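Local coordinates for protein nidogen-1 (Mus musculus, PDB 1GL4) that associates tightly with laminin in basement membranes, also binds collagen IV and perlecan, and probably has a role in cell-matrix interactions, at residues 110-113 against 114-118; 31-34 against 35-38. All blocks are in the same frame, centred on the assembly; numbering follows the deposited sequence.

Contact 1: residues 110-113 against 114-118; sequences GIIG and WMFAV
Trp-114, Met-115 and Phe-116 each turn their backbone N-H back four residues, to the carbonyl oxygens of Gly-110, Ile-111 and Ile-112, with Met-115 N 3.0 Å from Ile-111 O, so the acceptors are satisfied in sequence along the last turn of helix 107-115 and into the residue that follows it. Gly-110 O also takes a weak bond from Gly-113 N, 3.0 Å away. Phe-116 is the first residue to depart from helical backbone angles, and Gly-113 O lies 2.9 Å from Ala-117 N at an angle too poor for a bond. This helix is buried in the G2 β-barrel, which has the fold of green fluorescent protein, where a helix likewise threads the barrel. With CG anti to the backbone N (chi1 171°), the Trp-114 indole, stacked with Tyr-192, runs alongside Ile-111, whose CD1 reaches Trp-114 CE3 at 3.6 Å, while Ile-111 O lies at the ring edge, in its plane. At the other flank, Ile-112 CG2 touches Phe-116 CD1 at 4.2 Å, and strand 69-81, which holds the perlecan-binding residues His-77 and Tyr-79, packs against both side chains. Beyond the helix, Ala-117 O accepts a bond from Asn-125 ND2, and backbone hydrogen bonds join Trp-114 with Gly-126 and Met-115 with Phe-127.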
# COMPACT_ATOMS: atom_id res chain seq x y z
N GLY A 110 0.16 1.73 4.35
CA GLY A 110 1.11 0.67 4.66
C GLY A 110 0.53 -0.71 4.96
O GLY A 110 1.22 -1.72 4.77
N ILE A 111 -0.72 -0.78 5.42
CA ILE A 111 -1.34 -2.07 5.72
C ILE A 111 -1.50 -2.85 4.41
O ILE A 111 -1.47 -4.08 4.40
CB ILE A 111 -2.73 -1.88 6.40
CG1 ILE A 111 -3.33 -3.23 6.78
CG2 ILE A 111 -3.67 -1.12 5.49
CD1 ILE A 111 -2.57 -3.97 7.87
N ILE A 112 -1.66 -2.13 3.30
CA ILE A 112 -1.81 -2.78 2.00
C ILE A 112 -0.46 -3.37 1.57
O ILE A 112 -0.41 -4.39 0.88
CB ILE A 112 -2.34 -1.79 0.95
CG1 ILE A 112 -3.71 -1.27 1.38
CG2 ILE A 112 -2.42 -2.46 -0.42
CD1 ILE A 112 -4.31 -0.21 0.49
N GLY A 113 0.63 -2.74 2.00
CA GLY A 113 1.95 -3.24 1.69
C GLY A 113 2.18 -4.53 2.47
O GLY A 113 2.82 -5.47 1.98
N TRP A 114 1.65 -4.58 3.69
CA TRP A 114 1.76 -5.76 4.54
C TRP A 114 0.98 -6.91 3.88
O TRP A 114 1.45 -8.05 3.84
CB TRP A 114 1.18 -5.46 5.93
CG TRP A 114 1.04 -6.68 6.81
CD1 TRP A 114 2.04 -7.33 7.47
CD2 TRP A 114 -0.17 -7.40 7.09
NE1 TRP A 114 1.54 -8.42 8.15
CE2 TRP A 114 0.18 -8.48 7.93
CE3 TRP A 114 -1.51 -7.23 6.72
CZ2 TRP A 114 -0.76 -9.40 8.40
CZ3 TRP A 114 -2.45 -8.15 7.19
CH2 TRP A 114 -2.07 -9.22 8.02
N MET A 115 -0.19 -6.59 3.35
CA MET A 115 -1.03 -7.59 2.70
C MET A 115 -0.36 -8.27 1.50
O MET A 115 -0.51 -9.48 1.31
CB MET A 115 -2.34 -6.96 2.20
CG MET A 115 -3.35 -6.57 3.27
SD MET A 115 -4.83 -5.81 2.52
CE MET A 115 -5.46 -7.18 1.58
N PHE A 116 0.37 -7.49 0.71
CA PHE A 116 1.01 -8.03 -0.49
C PHE A 116 2.54 -8.02 -0.54
O PHE A 116 3.12 -8.00 -1.63
CB PHE A 116 0.45 -7.31 -1.73
CG PHE A 116 -1.04 -7.49 -1.90
CD1 PHE A 116 -1.92 -6.44 -1.64
CD2 PHE A 116 -1.56 -8.71 -2.28
CE1 PHE A 116 -3.30 -6.61 -1.77
CE2 PHE A 116 -2.94 -8.90 -2.42
CZ PHE A 116 -3.81 -7.84 -2.16
N ALA A 117 3.19 -8.06 0.62
CA ALA A 117 4.66 -8.05 0.67
C ALA A 117 5.25 -9.25 -0.07
O ALA A 117 4.59 -10.29 -0.19
CB ALA A 117 5.12 -8.08 2.12
N VAL A 118 6.48 -9.12 -0.56
CA VAL A 118 7.13 -10.23 -1.26
C VAL A 118 7.38 -11.32 -0.23
O VAL A 118 8.02 -11.08 0.80
CB VAL A 118 8.47 -9.80 -1.88
CG1 VAL A 118 9.17 -11.01 -2.52
CG2 VAL A 118 8.23 -8.71 -2.93

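Contact 2: residues 31-34 against 35-38; sequences RCVA and NYTG
The Val-33 side chain is turned with CG1 between its own backbone N and carbonyl carbon (chi1 64°), and the Tyr-36 ring with CG beside its backbone N (chi1 -75°), which lays the two side chains next to each other, pointing the same way. Val-33 CG1 then rests 3.8 Å from Tyr-36 CD1. Both residues are ends of a type II β turn, Val-33 to Tyr-36, in the EGF-like domain, where the turn links strand 28-32 to the short strand 36-38. Asn-35 takes the third position of the turn with a positive phi, as the type II geometry requires. The turn is closed by a weak hydrogen bond from Tyr-36 N to Val-33 O, 3.2 Å long and bent to 130° at the hydrogen. Ala-34 O lies at the edge of the tyrosine ring, in its plane, 3.4 Å from Tyr-36 CD1, and His-18 stacks on this ring. Asn-35 is an N-glycosylation site of the natural protein, and its position on an exposed turn is consistent with carrying a sugar chain.

At the base of the turn the Cys-32 side chain points toward the second strand. Its CB meets Tyr-36 CB at 4.2 Å, and its sulfur, which forms the disulfide with Cys-43, passes over the backbone of Gly-38. A water bridges the two strands, accepting from Cys-32 N at 3.1 Å and donating to Gly-38 O at 2.8 Å.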
# COMPACT_ATOMS: atom_id res chain seq x y z
N ARG A 31 -8.97 -24.12 -0.32
CA ARG A 31 -7.55 -23.92 -0.58
C ARG A 31 -7.34 -23.50 -2.04
O ARG A 31 -7.84 -24.16 -2.95
CB ARG A 31 -6.78 -25.21 -0.30
CG ARG A 31 -5.27 -25.03 -0.25
CD ARG A 31 -4.58 -26.35 -0.00
NE ARG A 31 -3.14 -26.19 0.19
CZ ARG A 31 -2.28 -27.21 0.28
NH1 ARG A 31 -2.72 -28.46 0.19
NH2 ARG A 31 -0.99 -26.97 0.47
N CYS A 32 -6.59 -22.42 -2.26
CA CYS A 32 -6.33 -21.94 -3.62
C CYS A 32 -5.54 -22.97 -4.41
O CYS A 32 -4.64 -23.63 -3.87
CB CYS A 32 -5.55 -20.62 -3.60
SG CYS A 32 -6.35 -19.24 -2.69
N VAL A 33 -5.86 -23.11 -5.69
CA VAL A 33 -5.17 -24.06 -6.55
C VAL A 33 -3.81 -23.51 -6.98
O VAL A 33 -3.53 -22.32 -6.78
CB VAL A 33 -6.01 -24.38 -7.82
CG1 VAL A 33 -6.19 -23.14 -8.66
CG2 VAL A 33 -5.33 -25.48 -8.63
N ALA A 34 -2.98 -24.37 -7.56
CA ALA A 34 -1.65 -23.98 -8.01
C ALA A 34 -1.66 -22.72 -8.87
O ALA A 34 -2.54 -22.53 -9.72
CB ALA A 34 -1.01 -25.14 -8.79
N ASN A 35 -0.68 -21.86 -8.63
CA ASN A 35 -0.52 -20.60 -9.36
C ASN A 35 -1.46 -19.48 -8.92
O ASN A 35 -1.62 -18.46 -9.61
CB ASN A 35 -0.63 -20.87 -10.86
CG ASN A 35 0.32 -21.97 -11.31
OD1 ASN A 35 1.54 -21.87 -11.10
ND2 ASN A 35 -0.22 -23.01 -11.91
N TYR A 36 -2.09 -19.68 -7.77
CA TYR A 36 -2.99 -18.68 -7.18
C TYR A 36 -2.61 -18.58 -5.71
O TYR A 36 -2.13 -19.56 -5.13
CB TYR A 36 -4.46 -19.10 -7.32
CG TYR A 36 -5.01 -18.94 -8.72
CD1 TYR A 36 -4.63 -19.80 -9.75
CD2 TYR A 36 -5.88 -17.89 -9.03
CE1 TYR A 36 -5.10 -19.62 -11.05
CE2 TYR A 36 -6.35 -17.70 -10.33
CZ TYR A 36 -5.95 -18.57 -11.33
OH TYR A 36 -6.41 -18.38 -12.62
N THR A 37 -2.79 -17.41 -5.11
CA THR A 37 -2.47 -17.24 -3.69
C THR A 37 -3.69 -16.71 -2.95
O THR A 37 -4.54 -16.04 -3.54
CB THR A 37 -1.27 -16.29 -3.47
OG1 THR A 37 -1.58 -14.98 -3.97
CG2 THR A 37 -0.04 -16.82 -4.19
N GLY A 38 -3.77 -17.01 -1.66
CA GLY A 38 -4.90 -16.57 -0.86
C GLY A 38 -5.23 -17.59 0.21
O GLY A 38 -4.43 -18.48 0.49
O HOH W 1 -5.13 -21.13 0.16

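In the fold
Contact 2 comes first along the chain, in the N-terminal EGF-like domain, and contact 1 follows in the G2 β-barrel. Their centres are 18 Å apart and their nearest atoms about 6 Å, without touching. They share no helix or sheet: 31-38 is a surface turn between two small two-stranded sheets, with its centre about 22 Å from that of the chain, whereas 110-118 ends a buried helix about 6 Å from the chain centre. The domains are tied covalently by the Cys-29 to Cys-236 disulfide, whose first cysteine lies on the strand leading into contact 2. The perlecan-binding residues His-77 and Tyr-79 lie near contact 1, away from contact 2.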